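Local coordinates for protein xylulose kinase (Escherichia coli, PDB 2ITM) that catalyses the ATP-dependent phosphorylation of D-xylulose to D-xylulose 5-phosphate, and works as a homodimer of the FGGY kinase family, at residues G79-D84 against R91-W96; A74-G79 against L150-Y155. One frame throughout, in Å; residues are numbered along the deposited sequence.

In the fold
Both contacts lie in the N-terminal FGGY domain, with centres about 9 Å apart, and both touch the bound D-xylulose. Along the chain, strand 70-75 of the six-stranded central sheet comes first. It runs into the loop carrying Gln76, Met77 and His78, then strand 81-83 and strand 93-94. Residues 150-155 follow much later, at the start of helix 152-161. Contact 1 therefore falls between the two halves of contact 2. Gly79 belongs to both. Strand 81-83 also pairs with strand 148-150, through Thr81 O and Leu150 N at 2.8 Å. The two contacts thus bring loop residues 76-78 and Trp96 to one sugar site, which Asp233, Asn234 and Met288 help to line.

Contact 1 of 2, residues G79-D84 against R91-W96; sequences GATLLD and RPAILW. With XUL (D-xylulose), chain C.
A single water sits in the gap where two short antiparallel segments, Ala80-Leu82 and Arg91-Ile94, draw apart. It accepts from Leu82 N (2.6 Å) and donates to Arg91 O (2.8 Å). It also donates to Ala80 O, so three backbone groups share it. Direct pairing is confined to one antiparallel hydrogen-bonded pair, Ala80 with Ile94. Ala80 N gives a nearly straight bond to Ile94 O (3.1 Å). The return bond, Ile94 N to Ala80 O, is weak at 3.4 Å. Two CA-H...O contacts flank the pair: Gly79 CA to Ile94 O and Ala93 CA to Ala80 O. Ala80 O is thus approached by the Ile94 amide, the Ala93 CA and the water.

Side chains add little across the gap. Thr81 OG1 comes 4.2 Å from Ala93 CB, and both side chains lie against Trp48 of helix 45-62. Within 91-96, the Arg91 guanidinium carries Ile94 CD1 over one face, 3.9 Å above its plane. Its charge is met elsewhere, by salt bridges to Glu139 and Glu42.

Past the pair, Trp96 reaches the substrate. Its CG lies between the backbone N and the carbonyl carbon (chi1 64°), which turns one face of the indole to the sugar. O4 of D-xylulose stands over that face near the rim, 3.1 Å from Trp96 CE3. The indole NE1 is hydrogen-bonded to Thr9 OG1. This is a single antiparallel bridge between two short strands that each pair elsewhere, 81-83 with 148-150 and 93-94 with 42-43; the second leads into Trp96, one wall of the D-xylulose pocket of the N-terminal FGGY domain.

Contact 2 of 2, residues A74-G79 against L150-Y155; sequences AGQMHG and LLPKDY. With XUL (D-xylulose), chain C.
The substrate-binding loop that follows strand 70-75 of the central sheet rests here on the first turn of helix 152-161. Pro152 fits into the bend of the loop. Its CG lies 3.5 Å from Gln76 O and 3.6 Å from Gly79 CA, and its ring crosses the Gln76 side chain at about a right angle. Leu151, the N-cap residue, sends CD2 to within 3.4 Å of His78 N. Its CA-H points almost straight at Gly79 O (175° at the hydrogen). Lys153 lays its aliphatic part along Ala74 and Gly75, with CB 3.8 Å from Gly75 CA. Gly75 and Gly79 have no side chain, and Lys153 and Pro152 pack directly against their backbones. The lysine ends in salt bridges to Asp154, Asp167 and Asp170. A water joins the two backbones, donating to Gln76 O and accepting from Lys153 N.

The loop grips D-xylulose on its other side. Met77 N donates to O5 (2.8 Å), and His78 NE2 shares a nearly straight bond with O1 (3.1 Å). His78 CG is anti to the carbonyl carbon (chi1 -53°), which swings the ring edge to the sugar. Gly173 O holds ND1 and should fix the ring's rotation.

The chemistry implies a division of labour: toward the helix the loop meets carbon atoms, a CA-H...O contact and a bridging water, while on its other side polar groups hold both ends of the sugar.

Contact 1 of 2, residues G79-D84 against R91-W96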
loop_
_atom_site.group_PDB
_atom_site.type_symbol
_atom_site.label_atom_id
_atom_site.label_comp_id
_atom_site.label_asym_id
_atom_site.label_seq_id
_atom_site.Cartn_x
_atom_site.Cartn_y
_atom_site.Cartn_z
ATOM N N GLY A 79 19.826 29.367 5.770
ATOM C CA GLY A 79 19.820 29.937 4.438
ATOM C C GLY A 79 21.113 30.695 4.197
ATOM O O GLY A 79 21.542 31.482 5.019
ATOM N N ALA A 80 21.732 30.443 3.055
ATOM C CA ALA A 80 22.962 31.120 2.688
ATOM C C ALA A 80 22.749 32.367 1.818
ATOM O O ALA A 80 22.440 32.267 0.642
ATOM C CB ALA A 80 23.921 30.173 2.043
ATOM N N THR A 81 22.923 33.531 2.421
ATOM C CA THR A 81 22.903 34.788 1.697
ATOM C C THR A 81 24.310 35.329 1.451
ATOM O O THR A 81 25.015 35.683 2.379
ATOM C CB THR A 81 22.055 35.833 2.444
ATOM O OG1 THR A 81 20.797 35.274 2.821
ATOM C CG2 THR A 81 21.703 36.985 1.538
ATOM N N LEU A 82 24.691 35.391 0.182
ATOM C CA LEU A 82 26.028 35.806 -0.211
ATOM C C LEU A 82 26.086 37.253 -0.696
ATOM O O LEU A 82 25.486 37.606 -1.706
ATOM C CB LEU A 82 26.575 34.910 -1.315
ATOM C CG LEU A 82 26.761 33.409 -1.131
ATOM C CD1 LEU A 82 28.100 33.006 -1.636
ATOM C CD2 LEU A 82 26.547 32.943 0.279
ATOM N N LEU A 83 26.846 38.069 0.012
ATOM C CA LEU A 83 26.991 39.467 -0.321
ATOM C C LEU A 83 28.413 39.786 -0.752
ATOM O O LEU A 83 29.364 39.266 -0.191
ATOM C CB LEU A 83 26.615 40.323 0.883
ATOM C CG LEU A 83 25.226 40.117 1.468
ATOM C CD1 LEU A 83 24.994 41.065 2.589
ATOM C CD2 LEU A 83 24.153 40.254 0.434
ATOM N N ASP A 84 28.552 40.664 -1.737
ATOM C CA ASP A 84 29.823 41.291 -2.008
ATOM C C ASP A 84 30.176 42.449 -1.102
ATOM O O ASP A 84 29.480 42.753 -0.175
ATOM C CB ASP A 84 29.958 41.686 -3.485
ATOM C CG ASP A 84 29.114 42.900 -3.865
ATOM O OD1 ASP A 84 28.611 43.596 -2.973
ATOM O OD2 ASP A 84 28.918 43.226 -5.038
ATOM N N ARG A 91 24.128 36.009 -5.400
ATOM C CA ARG A 91 23.243 35.016 -5.982
ATOM C C ARG A 91 22.011 34.838 -5.135
ATOM O O ARG A 91 21.929 35.367 -4.051
ATOM C CB ARG A 91 23.971 33.685 -6.139
ATOM C CG ARG A 91 24.104 32.885 -4.859
ATOM C CD ARG A 91 25.011 31.671 -4.964
ATOM N NE ARG A 91 24.639 30.739 -6.039
ATOM C CZ ARG A 91 23.413 30.319 -6.301
ATOM N NH1 ARG A 91 22.399 30.721 -5.573
ATOM N NH2 ARG A 91 23.202 29.485 -7.301
ATOM N N PRO A 92 21.034 34.097 -5.628
ATOM C CA PRO A 92 19.845 33.825 -4.829
ATOM C C PRO A 92 20.177 33.007 -3.581
ATOM O O PRO A 92 21.115 32.231 -3.589
ATOM C CB PRO A 92 18.941 33.011 -5.792
ATOM C CG PRO A 92 19.373 33.418 -7.122
ATOM C CD PRO A 92 20.846 33.631 -7.007
ATOM N N ALA A 93 19.419 33.228 -2.518
ATOM C CA ALA A 93 19.622 32.505 -1.280
ATOM C C ALA A 93 19.358 31.015 -1.433
ATOM O O ALA A 93 18.340 30.608 -1.945
ATOM C CB ALA A 93 18.792 33.096 -0.165
ATOM N N ILE A 94 20.310 30.212 -0.986
ATOM C CA ILE A 94 20.168 28.774 -0.968
ATOM C C ILE A 94 19.600 28.291 0.359
ATOM O O ILE A 94 20.277 28.344 1.370
ATOM C CB ILE A 94 21.528 28.120 -1.206
ATOM C CG1 ILE A 94 22.145 28.607 -2.506
ATOM C CG2 ILE A 94 21.422 26.618 -1.163
ATOM C CD1 ILE A 94 23.523 28.173 -2.669
ATOM N N LEU A 95 18.364 27.811 0.340
ATOM C CA LEU A 95 17.604 27.609 1.560
ATOM C C LEU A 95 17.897 26.318 2.333
ATOM O O LEU A 95 18.617 25.451 1.870
ATOM C CB LEU A 95 16.113 27.731 1.296
ATOM C CG LEU A 95 15.634 28.902 0.458
ATOM C CD1 LEU A 95 14.132 28.898 0.436
ATOM C CD2 LEU A 95 16.192 30.189 1.011
ATOM N N TRP A 96 17.306 26.213 3.513
ATOM C CA TRP A 96 17.458 25.058 4.379
ATOM C C TRP A 96 16.993 23.776 3.712
ATOM O O TRP A 96 17.550 22.726 3.953
ATOM C CB TRP A 96 16.677 25.270 5.678
ATOM C CG TRP A 96 15.231 25.379 5.442
ATOM C CD1 TRP A 96 14.564 26.477 5.075
ATOM C CD2 TRP A 96 14.274 24.328 5.501
ATOM N NE1 TRP A 96 13.233 26.199 4.914
ATOM C CE2 TRP A 96 13.033 24.876 5.169
ATOM C CE3 TRP A 96 14.340 22.967 5.804
ATOM C CZ2 TRP A 96 11.874 24.125 5.135
ATOM C CZ3 TRP A 96 13.199 22.229 5.774
ATOM C CH2 TRP A 96 11.977 22.806 5.447
HETATM C C1 XUL C . 16.537 22.565 10.842
HETATM C C2 XUL C . 15.094 22.967 11.094
HETATM C C3 XUL C . 14.730 24.406 10.986
HETATM C C4 XUL C . 13.816 24.500 9.793
HETATM C C5 XUL C . 13.666 25.915 9.274
HETATM O O1 XUL C . 17.313 22.715 12.003
HETATM O O2 XUL C . 14.070 22.029 10.850
HETATM O O3 XUL C . 15.911 25.080 10.660
HETATM O O4 XUL C . 14.421 23.695 8.820
HETATM O O5 XUL C . 14.475 26.761 10.027
HETATM O O HOH W 1 23.113 34.487 -1.654
#

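Contact 2 of 2, residues A74-G79 against L150-Y155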
loop_
_atom_site.group_PDB
_atom_site.type_symbol
_atom_site.label_atom_id
_atom_site.label_comp_id
_atom_site.label_asym_id
_atom_site.label_seq_id
_atom_site.Cartn_x
_atom_site.Cartn_y
_atom_site.Cartn_z
ATOM N N ALA A 74 12.903 36.745 13.933
ATOM C CA ALA A 74 13.257 35.349 13.792
ATOM C C ALA A 74 13.133 34.911 12.335
ATOM O O ALA A 74 12.557 35.623 11.526
ATOM C CB ALA A 74 12.356 34.480 14.649
ATOM N N GLY A 75 13.678 33.750 12.017
ATOM C CA GLY A 75 13.882 33.361 10.640
ATOM C C GLY A 75 14.101 31.886 10.379
ATOM O O GLY A 75 14.672 31.173 11.186
ATOM N N GLN A 76 13.633 31.450 9.225
ATOM C CA GLN A 76 14.093 30.227 8.609
ATOM C C GLN A 76 15.608 30.088 8.706
ATOM O O GLN A 76 16.348 30.982 8.346
ATOM C CB GLN A 76 13.613 30.131 7.156
ATOM C CG GLN A 76 14.144 31.211 6.243
ATOM C CD GLN A 76 13.970 30.904 4.767
ATOM O OE1 GLN A 76 14.577 29.991 4.245
ATOM N NE2 GLN A 76 13.150 31.691 4.102
ATOM N N MET A 77 16.044 28.950 9.208
ATOM C CA MET A 77 17.432 28.753 9.566
ATOM C C MET A 77 18.271 28.380 8.340
ATOM O O MET A 77 17.736 27.987 7.324
ATOM C CB MET A 77 17.542 27.689 10.655
ATOM C CG MET A 77 16.681 27.957 11.889
ATOM S SD MET A 77 16.582 26.578 13.019
ATOM C CE MET A 77 18.203 26.616 13.678
ATOM N N HIS A 78 19.587 28.513 8.455
ATOM C CA HIS A 78 20.521 27.853 7.554
ATOM C C HIS A 78 20.616 28.358 6.112
ATOM O O HIS A 78 21.364 27.813 5.322
ATOM C CB HIS A 78 20.131 26.399 7.336
ATOM C CG HIS A 78 19.948 25.624 8.597
ATOM N ND1 HIS A 78 20.931 25.508 9.549
ATOM C CD2 HIS A 78 18.895 24.914 9.055
ATOM C CE1 HIS A 78 20.491 24.764 10.541
ATOM N NE2 HIS A 78 19.257 24.394 10.267
ATOM N N GLY A 79 19.826 29.367 5.770
ATOM C CA GLY A 79 19.820 29.937 4.438
ATOM C C GLY A 79 21.113 30.695 4.197
ATOM O O GLY A 79 21.542 31.482 5.019
ATOM N N LEU A 150 25.262 35.894 5.151
ATOM C CA LEU A 150 24.232 36.155 6.139
ATOM C C LEU A 150 23.126 35.121 6.083
ATOM O O LEU A 150 22.673 34.734 5.013
ATOM C CB LEU A 150 23.652 37.551 5.976
ATOM C CG LEU A 150 24.566 38.755 6.132
ATOM C CD1 LEU A 150 23.771 40.007 5.929
ATOM C CD2 LEU A 150 25.230 38.755 7.478
ATOM N N LEU A 151 22.689 34.687 7.248
ATOM C CA LEU A 151 21.443 33.978 7.349
ATOM C C LEU A 151 20.277 34.893 6.976
ATOM O O LEU A 151 20.421 36.089 6.907
ATOM C CB LEU A 151 21.286 33.392 8.748
ATOM C CG LEU A 151 22.310 32.334 9.145
ATOM C CD1 LEU A 151 22.406 32.187 10.636
ATOM C CD2 LEU A 151 21.952 31.008 8.512
ATOM N N PRO A 152 19.127 34.312 6.713
ATOM C CA PRO A 152 18.050 35.054 6.059
ATOM C C PRO A 152 17.507 36.197 6.919
ATOM O O PRO A 152 17.364 37.302 6.429
ATOM C CB PRO A 152 17.004 33.961 5.804
ATOM C CG PRO A 152 17.810 32.731 5.645
ATOM C CD PRO A 152 18.911 32.842 6.623
ATOM N N LYS A 153 17.230 35.935 8.187
ATOM C CA LYS A 153 16.719 36.967 9.072
ATOM C C LYS A 153 17.756 38.065 9.312
ATOM O O LYS A 153 17.417 39.210 9.549
ATOM C CB LYS A 153 16.258 36.368 10.385
ATOM C CG LYS A 153 17.318 36.370 11.452
ATOM C CD LYS A 153 16.831 35.772 12.724
ATOM C CE LYS A 153 17.820 35.997 13.841
ATOM N NZ LYS A 153 19.169 35.487 13.562
ATOM N N ASP A 154 19.020 37.677 9.243
ATOM C CA ASP A 154 20.127 38.578 9.436
ATOM C C ASP A 154 20.343 39.494 8.235
ATOM O O ASP A 154 20.778 40.619 8.392
ATOM C CB ASP A 154 21.391 37.814 9.801
ATOM C CG ASP A 154 21.236 37.009 11.075
ATOM O OD1 ASP A 154 20.482 37.432 11.956
ATOM O OD2 ASP A 154 21.816 35.946 11.267
ATOM N N TYR A 155 20.011 39.022 7.044
ATOM C CA TYR A 155 19.995 39.906 5.891
ATOM C C TYR A 155 18.932 40.969 6.092
ATOM O O TYR A 155 19.155 42.132 5.838
ATOM C CB TYR A 155 19.740 39.164 4.583
ATOM C CG TYR A 155 19.466 40.100 3.430
ATOM C CD1 TYR A 155 20.494 40.735 2.775
ATOM C CD2 TYR A 155 18.177 40.366 3.021
ATOM C CE1 TYR A 155 20.245 41.589 1.730
ATOM C CE2 TYR A 155 17.916 41.215 1.987
ATOM C CZ TYR A 155 18.950 41.833 1.344
ATOM O OH TYR A 155 18.689 42.693 0.318
HETATM C C1 XUL C . 16.537 22.565 10.842
HETATM C C2 XUL C . 15.094 22.967 11.094
HETATM C C3 XUL C . 14.730 24.406 10.986
HETATM C C4 XUL C . 13.816 24.500 9.793
HETATM C C5 XUL C . 13.666 25.915 9.274
HETATM O O1 XUL C . 17.313 22.715 12.003
HETATM O O2 XUL C . 14.070 22.029 10.850
HETATM O O3 XUL C . 15.911 25.080 10.660
HETATM O O4 XUL C . 14.421 23.695 8.820
HETATM O O5 XUL C . 14.475 26.761 10.027
HETATM O O HOH W 2 17.510 33.128 9.759
#